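Local coordinates for beta-N-acetylglucosaminidase Nag2 (Vibrio harveyi, PDB 6EZR), which probably hydrolyses terminal non-reducing N-acetyl-D-hexosamine residues from N-acetyl-beta-D-hexosaminides, as a glycoside hydrolase of family 20, at residues A[432-437]-A[482-487]; A[133-138]-A[622-627]; A[38-43]-A[101-106]. One frame throughout, in Å; residues are numbered along the deposited sequence.

How the contacts relate
Contact 1 joins two neighbouring parallel strands of the catalytic barrel and is the one that reaches the active site: the side chain of Asp437 lies about 6 Å from that of Glu438, the predicted proton donor, and about 8 Å from that of Arg274, which binds N-acetyl-D-glucosamine. Contact 2 ties the loop segment 133-138 to helix 616-632, so its two segments bracket contact 1 in sequence. Contact 3 lies within the N-terminal beta sheet and closes before either of the others opens. None touches another. The centres of contacts 1 and 2 are about 39 Å apart. Those of contacts 1 and 3 are about 40 Å apart. Those of contacts 2 and 3 are about 49 Å apart.

Contact 1 (A[432-437]-A[482-487]); sequences VHIGAD and KRMLGW
His433 and Trp487 meet at the tightly packed C-terminal end of this parallel strand pair. The imidazole turns its edge to the indole face, T-shaped with planes 55° apart, and CE1 of His433 comes within 3.4 Å of NE1 of Trp487. With CG of His433 anti to the backbone N (chi1 -161°), the ring lies over the 485-486 peptide, which covers one of its faces. Four backbone bonds zip the strands: Val432 N to Arg483 O, Leu485 N to Val432 O, Ile434 N to Leu485 O at 2.8 Å, and Trp487 N to Gly435 O at 2.9 Å. The Asp437 carboxylate runs alongside the indole, the planes 5° apart, with OD1 of Asp437 3.5 Å from CB of Trp487. Ile434 sets CG2 3.8 Å from SD of Met484, whose side chain shares a face with Val432.

The opposite end is looser. CG2 of Val432 reaches CG of Lys482 at 4.0 Å, and the partly exposed Lys482 bends away to give NZ to the carbonyls of Phe427 and Ala429.

In the TIM barrel, strands 363-370 and 501-504 flank the pair. Trp487 NE1 is hydrogen-bonded to OE2 of Glu367, and helix 465-479 packs over Val432 and Met484.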
loop_
_atom_site.group_PDB
_atom_site.type_symbol
_atom_site.label_atom_id
_atom_site.label_comp_id
_atom_site.label_asym_id
_atom_site.label_seq_id
_atom_site.Cartn_x
_atom_site.Cartn_y
_atom_site.Cartn_z
ATOM N N VAL A 432 -14.725 -2.283 8.574
ATOM C CA VAL A 432 -14.691 -1.673 7.249
ATOM C C VAL A 432 -14.069 -0.307 7.423
ATOM O O VAL A 432 -14.474 0.454 8.299
ATOM C CB VAL A 432 -16.089 -1.524 6.609
ATOM C CG1 VAL A 432 -15.999 -0.807 5.265
ATOM C CG2 VAL A 432 -16.737 -2.884 6.422
ATOM N N HIS A 433 -13.080 -0.029 6.574
ATOM C CA HIS A 433 -12.340 1.221 6.567
ATOM C C HIS A 433 -13.040 2.137 5.573
ATOM O O HIS A 433 -13.307 1.737 4.444
ATOM C CB HIS A 433 -10.887 0.944 6.157
ATOM C CG HIS A 433 -9.921 2.024 6.528
ATOM N ND1 HIS A 433 -10.053 3.322 6.096
ATOM C CD2 HIS A 433 -8.785 1.989 7.261
ATOM C CE1 HIS A 433 -9.054 4.048 6.558
ATOM N NE2 HIS A 433 -8.260 3.259 7.258
ATOM N N ILE A 434 -13.355 3.351 6.017
ATOM C CA ILE A 434 -14.229 4.283 5.283
ATOM C C ILE A 434 -13.491 5.486 4.654
ATOM O O ILE A 434 -14.091 6.305 3.944
ATOM C CB ILE A 434 -15.369 4.769 6.227
ATOM C CG1 ILE A 434 -16.637 5.151 5.444
ATOM C CG2 ILE A 434 -14.901 5.910 7.129
ATOM C CD1 ILE A 434 -17.388 3.971 4.853
ATOM N N GLY A 435 -12.204 5.597 4.964
ATOM C CA GLY A 435 -11.339 6.624 4.439
ATOM C C GLY A 435 -11.402 7.776 5.410
ATOM O O GLY A 435 -10.593 7.872 6.327
ATOM N N ALA A 436 -12.407 8.624 5.227
ATOM C CA ALA A 436 -12.613 9.800 6.063
ATOM C C ALA A 436 -11.393 10.738 6.130
ATOM O O ALA A 436 -11.065 11.277 7.185
ATOM C CB ALA A 436 -13.059 9.373 7.457
ATOM N N ASP A 437 -10.719 10.926 4.998
ATOM C CA ASP A 437 -9.752 12.012 4.868
ATOM C C ASP A 437 -10.497 13.356 4.927
ATOM O O ASP A 437 -11.630 13.456 4.456
ATOM C CB ASP A 437 -8.973 11.878 3.554
ATOM C CG ASP A 437 -7.948 10.744 3.581
ATOM O OD1 ASP A 437 -7.232 10.590 4.603
ATOM O OD2 ASP A 437 -7.844 10.010 2.570
ATOM N N LYS A 482 -20.654 -4.222 11.568
ATOM C CA LYS A 482 -19.280 -3.789 11.276
ATOM C C LYS A 482 -18.901 -2.567 12.092
ATOM O O LYS A 482 -19.727 -1.677 12.330
ATOM C CB LYS A 482 -19.105 -3.456 9.791
ATOM C CG LYS A 482 -19.488 -4.565 8.834
ATOM C CD LYS A 482 -18.760 -5.870 9.118
ATOM C CE LYS A 482 -19.088 -6.899 8.050
ATOM N NZ LYS A 482 -18.499 -8.226 8.344
ATOM N N ARG A 483 -17.636 -2.540 12.505
ATOM C CA ARG A 483 -17.066 -1.413 13.225
ATOM C C ARG A 483 -16.310 -0.546 12.217
ATOM O O ARG A 483 -15.538 -1.052 11.413
ATOM C CB ARG A 483 -16.128 -1.918 14.316
ATOM C CG ARG A 483 -15.747 -0.868 15.346
ATOM C CD ARG A 483 -14.615 -1.347 16.248
ATOM N NE ARG A 483 -14.107 -0.260 17.082
ATOM C CZ ARG A 483 -13.238 -0.397 18.080
ATOM N NH1 ARG A 483 -12.742 -1.592 18.394
ATOM N NH2 ARG A 483 -12.856 0.675 18.769
ATOM N N MET A 484 -16.536 0.758 12.265
ATOM C CA MET A 484 -15.918 1.659 11.300
ATOM C C MET A 484 -14.453 1.944 11.635
ATOM O O MET A 484 -14.089 2.110 12.798
ATOM C CB MET A 484 -16.693 2.972 11.208
ATOM C CG MET A 484 -16.395 3.757 9.942
ATOM S SD MET A 484 -17.602 5.057 9.641
ATOM C CE MET A 484 -17.011 6.322 10.757
ATOM N N LEU A 485 -13.634 1.986 10.586
ATOM C CA LEU A 485 -12.225 2.391 10.648
ATOM C C LEU A 485 -12.026 3.633 9.766
ATOM O O LEU A 485 -12.668 3.778 8.725
ATOM C CB LEU A 485 -11.331 1.243 10.165
ATOM C CG LEU A 485 -10.893 0.151 11.165
ATOM C CD1 LEU A 485 -11.994 -0.315 12.097
ATOM C CD2 LEU A 485 -10.312 -1.046 10.426
ATOM N N GLY A 486 -11.139 4.527 10.178
ATOM C CA GLY A 486 -10.866 5.744 9.414
ATOM C C GLY A 486 -9.431 6.213 9.529
ATOM O O GLY A 486 -8.710 5.807 10.436
ATOM N N TRP A 487 -9.029 7.078 8.601
ATOM C CA TRP A 487 -7.699 7.674 8.618
ATOM C C TRP A 487 -7.591 8.806 9.645
ATOM O O TRP A 487 -8.599 9.371 10.074
ATOM C CB TRP A 487 -7.343 8.217 7.239
ATOM C CG TRP A 487 -7.094 7.163 6.201
ATOM C CD1 TRP A 487 -7.754 7.010 5.023
ATOM C CD2 TRP A 487 -6.088 6.143 6.233
ATOM N NE1 TRP A 487 -7.243 5.941 4.326
ATOM C CE2 TRP A 487 -6.214 5.398 5.045
ATOM C CE3 TRP A 487 -5.102 5.775 7.159
ATOM C CZ2 TRP A 487 -5.391 4.308 4.757
ATOM C CZ3 TRP A 487 -4.291 4.694 6.877
ATOM C CH2 TRP A 487 -4.438 3.969 5.686
#

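Contact 2 (A[133-138]-A[622-627]); sequences PASLTH and RLKGHL
A loop lies across a helix here: residues 133-138, part of the irregular linker between strands 110-117 and 148-152, run over helix 616-632 at the surface. His138 and Arg622 point the same way, side by side, and CG of Arg622 sits over the imidazole face as a CH-pi contact, 4.2 Å from the ring centroid and 26° off the normal. CG of His138 stands anti to its own N (chi1 -156°), which lays the ring alongside the arginine's aliphatic part. The guanidinium goes on to salt bridges with Asp618 and Glu605 and a hydrogen bond from NH1 to Leu142 O.

This lays the linker between two sheets against a helix near the chain's C-terminus. Two and three residues on from Arg622, Lys624 and Gly625 meet the part of the loop that precedes His138. Lys624 crosses Thr137 at about a right angle; its CD lies 3.5 Å from OG1 of Thr137 and from O of Ser135. Its amino end makes a cation-pi contact with Trp641. Because Gly625 has no side chain, CG2 of Thr137 can rest 3.7 Å from its CA.

Ser135 OG donates to Leu136 O at 2.8 Å. A backbone hydrogen bond links His138 to Ser621.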
loop_
_atom_site.group_PDB
_atom_site.type_symbol
_atom_site.label_atom_id
_atom_site.label_comp_id
_atom_site.label_asym_id
_atom_site.label_seq_id
_atom_site.Cartn_x
_atom_site.Cartn_y
_atom_site.Cartn_z
ATOM N N PRO A 133 26.857 -1.868 6.522
ATOM C CA PRO A 133 28.155 -2.503 6.762
ATOM C C PRO A 133 28.153 -3.985 6.399
ATOM O O PRO A 133 27.090 -4.600 6.277
ATOM C CB PRO A 133 28.361 -2.329 8.271
ATOM C CG PRO A 133 26.988 -2.225 8.833
ATOM C CD PRO A 133 26.159 -1.547 7.783
ATOM N N ALA A 134 29.345 -4.539 6.216
ATOM C CA ALA A 134 29.505 -5.976 6.048
ATOM C C ALA A 134 28.940 -6.680 7.281
ATOM O O ALA A 134 29.100 -6.209 8.411
ATOM C CB ALA A 134 30.969 -6.339 5.853
ATOM N N SER A 135 28.268 -7.797 7.036
ATOM C CA SER A 135 27.609 -8.576 8.075
ATOM C C SER A 135 28.031 -10.029 7.958
ATOM O O SER A 135 28.270 -10.528 6.855
ATOM C CB SER A 135 26.083 -8.476 7.927
ATOM O OG SER A 135 25.394 -9.246 8.900
ATOM N N LEU A 136 28.109 -10.696 9.107
ATOM C CA LEU A 136 28.147 -12.155 9.154
ATOM C C LEU A 136 26.751 -12.717 8.895
ATOM O O LEU A 136 25.758 -11.988 8.900
ATOM C CB LEU A 136 28.646 -12.650 10.518
ATOM C CG LEU A 136 30.027 -12.185 10.987
ATOM C CD1 LEU A 136 30.349 -12.867 12.310
ATOM C CD2 LEU A 136 31.115 -12.461 9.953
ATOM N N THR A 137 26.701 -14.023 8.666
ATOM C CA THR A 137 25.460 -14.748 8.408
ATOM C C THR A 137 25.066 -15.507 9.676
ATOM O O THR A 137 25.804 -16.383 10.141
ATOM C CB THR A 137 25.644 -15.724 7.231
ATOM O OG1 THR A 137 26.124 -15.003 6.090
ATOM C CG2 THR A 137 24.335 -16.415 6.866
ATOM N N HIS A 138 23.908 -15.153 10.233
ATOM C CA HIS A 138 23.382 -15.786 11.448
ATOM C C HIS A 138 22.902 -17.190 11.088
ATOM O O HIS A 138 22.298 -17.388 10.037
ATOM C CB HIS A 138 22.234 -14.949 12.029
ATOM C CG HIS A 138 21.999 -15.158 13.495
ATOM N ND1 HIS A 138 21.449 -16.311 13.998
ATOM C CD2 HIS A 138 22.199 -14.345 14.560
ATOM C CE1 HIS A 138 21.335 -16.215 15.310
ATOM N NE2 HIS A 138 21.782 -15.028 15.677
ATOM N N ARG A 622 20.624 -11.823 10.500
ATOM C CA ARG A 622 19.436 -12.641 10.234
ATOM C C ARG A 622 18.828 -12.375 8.857
ATOM O O ARG A 622 18.430 -13.317 8.156
ATOM C CB ARG A 622 18.412 -12.472 11.352
ATOM C CG ARG A 622 18.866 -13.169 12.623
ATOM C CD ARG A 622 17.850 -13.100 13.734
ATOM N NE ARG A 622 17.826 -11.780 14.359
ATOM C CZ ARG A 622 16.933 -10.815 14.135
ATOM N NH1 ARG A 622 15.922 -10.976 13.297
ATOM N NH2 ARG A 622 17.046 -9.663 14.787
ATOM N N LEU A 623 18.782 -11.109 8.449
ATOM C CA LEU A 623 18.364 -10.770 7.086
ATOM C C LEU A 623 19.303 -11.394 6.046
ATOM O O LEU A 623 18.845 -11.934 5.032
ATOM C CB LEU A 623 18.269 -9.246 6.903
ATOM C CG LEU A 623 17.822 -8.709 5.538
ATOM C CD1 LEU A 623 16.452 -9.253 5.144
ATOM C CD2 LEU A 623 17.797 -7.186 5.561
ATOM N N LYS A 624 20.606 -11.336 6.298
ATOM C CA LYS A 624 21.581 -11.895 5.358
ATOM C C LYS A 624 21.362 -13.386 5.138
ATOM O O LYS A 624 21.400 -13.852 4.002
ATOM C CB LYS A 624 23.020 -11.651 5.810
ATOM C CG LYS A 624 24.035 -11.875 4.693
ATOM C CD LYS A 624 25.456 -11.665 5.182
ATOM C CE LYS A 624 26.468 -11.794 4.055
ATOM N NZ LYS A 624 26.459 -10.609 3.154
ATOM N N GLY A 625 21.132 -14.120 6.221
ATOM C CA GLY A 625 20.858 -15.557 6.134
ATOM C C GLY A 625 19.493 -15.890 5.548
ATOM O O GLY A 625 19.287 -16.984 5.029
ATOM N N HIS A 626 18.552 -14.955 5.673
ATOM C CA HIS A 626 17.227 -15.071 5.081
ATOM C C HIS A 626 17.181 -14.816 3.566
ATOM O O HIS A 626 16.270 -15.305 2.888
ATOM C CB HIS A 626 16.260 -14.122 5.806
ATOM C CG HIS A 626 14.861 -14.175 5.280
ATOM N ND1 HIS A 626 14.064 -15.292 5.399
ATOM C CD2 HIS A 626 14.126 -13.255 4.613
ATOM C CE1 HIS A 626 12.892 -15.053 4.840
ATOM N NE2 HIS A 626 12.905 -13.826 4.353
ATOM N N LEU A 627 18.137 -14.058 3.030
ATOM C CA LEU A 627 18.119 -13.726 1.587
ATOM C C LEU A 627 18.003 -14.942 0.637
ATOM O O LEU A 627 17.235 -14.876 -0.323
ATOM C CB LEU A 627 19.314 -12.853 1.183
ATOM C CG LEU A 627 19.543 -11.522 1.912
ATOM C CD1 LEU A 627 20.595 -10.712 1.167
ATOM C CD2 LEU A 627 18.267 -10.698 2.092
#

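Contact 3 (A[38-43]-A[101-106]); sequences GLTFAF and MIDFVV
Gly38 and Asp103 pair across two antiparallel strands, as do Thr40 and Met101, and each of these hydrogen-bonded pairs contributes two backbone bonds. Gly38 N gives to Asp103 O at 2.8 Å, and Asp103 N returns one to Gly38 O at 3.1 Å. In the second pair, Thr40 N reaches Met101 O and Met101 N reaches Thr40 O, both at 2.9 Å; the first of these is the straighter, with an N-H...O angle of 171°. Between them, Leu39 and Ile102 form a non-hydrogen-bonded pair, where CA of Ile102 makes a C-H...O contact of 3.3 Å with O of Gly38.

Apolar contacts line both faces of the sheet. On the Leu39 and Ile102 face, CD1 of Leu39 meets CG2 of Ile102 at 3.8 Å, the side chains meeting at a slant. On the other face Thr40 and Met101 lie side by side, CB of Thr40 4.0 Å from CG of Met101. The methionine's CG is wedged between its own N and carbonyl carbon (chi1 63°), which keeps the start of its chain beside the threonine.

Polar side chains add little: OG1 of Thr40 and OD2 of Asp103 stay 4.1 Å apart, and Asp103 has a long, weak ion pair with Arg112.

The pair sits inside an eight-stranded mixed sheet, strand 63-67 running next to 38-42 and strand 110-117 next to 99-105. Leu39 and Ile102 pack on Phe26 of strand 19-28, while Met101 touches Leu337 and Ser338.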
loop_
_atom_site.group_PDB
_atom_site.type_symbol
_atom_site.label_atom_id
_atom_site.label_comp_id
_atom_site.label_asym_id
_atom_site.label_seq_id
_atom_site.Cartn_x
_atom_site.Cartn_y
_atom_site.Cartn_z
ATOM N N GLY A 38 -0.394 18.498 -30.278
ATOM C CA GLY A 38 -0.395 18.789 -28.845
ATOM C C GLY A 38 0.397 17.765 -28.058
ATOM O O GLY A 38 0.418 16.596 -28.406
ATOM N N LEU A 39 1.031 18.219 -26.983
ATOM C CA LEU A 39 1.876 17.374 -26.161
ATOM C C LEU A 39 1.126 16.954 -24.910
ATOM O O LEU A 39 0.603 17.797 -24.190
ATOM C CB LEU A 39 3.154 18.117 -25.777
ATOM C CG LEU A 39 4.255 17.297 -25.091
ATOM C CD1 LEU A 39 4.684 16.064 -25.886
ATOM C CD2 LEU A 39 5.453 18.201 -24.837
ATOM N N THR A 40 1.077 15.649 -24.673
ATOM C CA THR A 40 0.467 15.075 -23.486
ATOM C C THR A 40 1.541 14.278 -22.747
ATOM O O THR A 40 2.317 13.555 -23.368
ATOM C CB THR A 40 -0.729 14.177 -23.858
ATOM O OG1 THR A 40 -1.857 14.995 -24.185
ATOM C CG2 THR A 40 -1.119 13.262 -22.723
ATOM N N PHE A 41 1.570 14.411 -21.422
ATOM C CA PHE A 41 2.555 13.719 -20.590
ATOM C C PHE A 41 2.047 13.533 -19.164
ATOM O O PHE A 41 1.076 14.173 -18.742
ATOM C CB PHE A 41 3.896 14.474 -20.575
ATOM C CG PHE A 41 3.792 15.908 -20.108
ATOM C CD1 PHE A 41 3.930 16.234 -18.760
ATOM C CD2 PHE A 41 3.563 16.933 -21.017
ATOM C CE1 PHE A 41 3.842 17.552 -18.327
ATOM C CE2 PHE A 41 3.472 18.253 -20.596
ATOM C CZ PHE A 41 3.608 18.564 -19.247
ATOM N N ALA A 42 2.730 12.656 -18.435
ATOM C CA ALA A 42 2.410 12.348 -17.045
ATOM C C ALA A 42 3.479 12.962 -16.140
ATOM O O ALA A 42 4.670 12.765 -16.371
ATOM C CB ALA A 42 2.334 10.846 -16.837
ATOM N N PHE A 43 3.040 13.698 -15.121
ATOM C CA PHE A 43 3.927 14.430 -14.218
ATOM C C PHE A 43 3.241 14.561 -12.871
ATOM O O PHE A 43 2.153 15.126 -12.788
ATOM C CB PHE A 43 4.234 15.811 -14.810
ATOM C CG PHE A 43 5.259 16.608 -14.043
ATOM C CD1 PHE A 43 6.530 16.089 -13.781
ATOM C CD2 PHE A 43 4.972 17.905 -13.624
ATOM C CE1 PHE A 43 7.475 16.839 -13.091
ATOM C CE2 PHE A 43 5.915 18.657 -12.940
ATOM C CZ PHE A 43 7.165 18.121 -12.665
ATOM N N MET A 101 3.395 11.606 -25.149
ATOM C CA MET A 101 2.803 11.277 -26.441
ATOM C C MET A 101 2.306 12.548 -27.136
ATOM O O MET A 101 2.137 13.585 -26.491
ATOM C CB MET A 101 1.669 10.265 -26.275
ATOM C CG MET A 101 0.471 10.741 -25.464
ATOM S SD MET A 101 -1.063 9.965 -26.021
ATOM C CE MET A 101 -1.390 10.903 -27.516
ATOM N N ILE A 102 2.086 12.479 -28.446
ATOM C CA ILE A 102 1.506 13.617 -29.173
ATOM C C ILE A 102 0.238 13.236 -29.924
ATOM O O ILE A 102 0.080 12.100 -30.364
ATOM C CB ILE A 102 2.499 14.324 -30.131
ATOM C CG1 ILE A 102 3.194 13.332 -31.068
ATOM C CG2 ILE A 102 3.521 15.127 -29.334
ATOM C CD1 ILE A 102 3.772 13.994 -32.306
ATOM N N ASP A 103 -0.661 14.208 -30.019
ATOM C CA ASP A 103 -1.864 14.137 -30.829
ATOM C C ASP A 103 -1.663 15.119 -31.964
ATOM O O ASP A 103 -1.212 16.234 -31.733
ATOM C CB ASP A 103 -3.085 14.540 -30.001
ATOM C CG ASP A 103 -3.488 13.470 -29.004
ATOM O OD1 ASP A 103 -4.000 12.418 -29.438
ATOM O OD2 ASP A 103 -3.295 13.676 -27.786
ATOM N N PHE A 104 -1.992 14.707 -33.184
ATOM C CA PHE A 104 -1.783 15.545 -34.366
ATOM C C PHE A 104 -2.659 15.115 -35.541
ATOM O O PHE A 104 -3.318 14.077 -35.494
ATOM C CB PHE A 104 -0.290 15.601 -34.750
ATOM C CG PHE A 104 0.312 14.268 -35.118
ATOM C CD1 PHE A 104 0.650 13.341 -34.139
ATOM C CD2 PHE A 104 0.596 13.962 -36.448
ATOM C CE1 PHE A 104 1.227 12.121 -34.479
ATOM C CE2 PHE A 104 1.173 12.745 -36.795
ATOM C CZ PHE A 104 1.490 11.823 -35.808
ATOM N N VAL A 105 -2.661 15.948 -36.577
ATOM C CA VAL A 105 -3.522 15.792 -37.748
ATOM C C VAL A 105 -2.675 15.747 -39.019
ATOM O O VAL A 105 -2.004 16.727 -39.341
ATOM C CB VAL A 105 -4.523 16.971 -37.808
ATOM C CG1 VAL A 105 -5.238 17.070 -39.153
ATOM C CG2 VAL A 105 -5.541 16.841 -36.686
ATOM N N VAL A 106 -2.709 14.616 -39.726
ATOM C CA VAL A 106 -2.138 14.512 -41.083
ATOM C C VAL A 106 -3.272 14.300 -42.100
ATOM O O VAL A 106 -3.985 13.291 -42.056
ATOM C CB VAL A 106 -1.024 13.428 -41.211
ATOM C CG1 VAL A 106 0.080 13.673 -40.188
ATOM C CG2 VAL A 106 -1.555 12.004 -41.088
#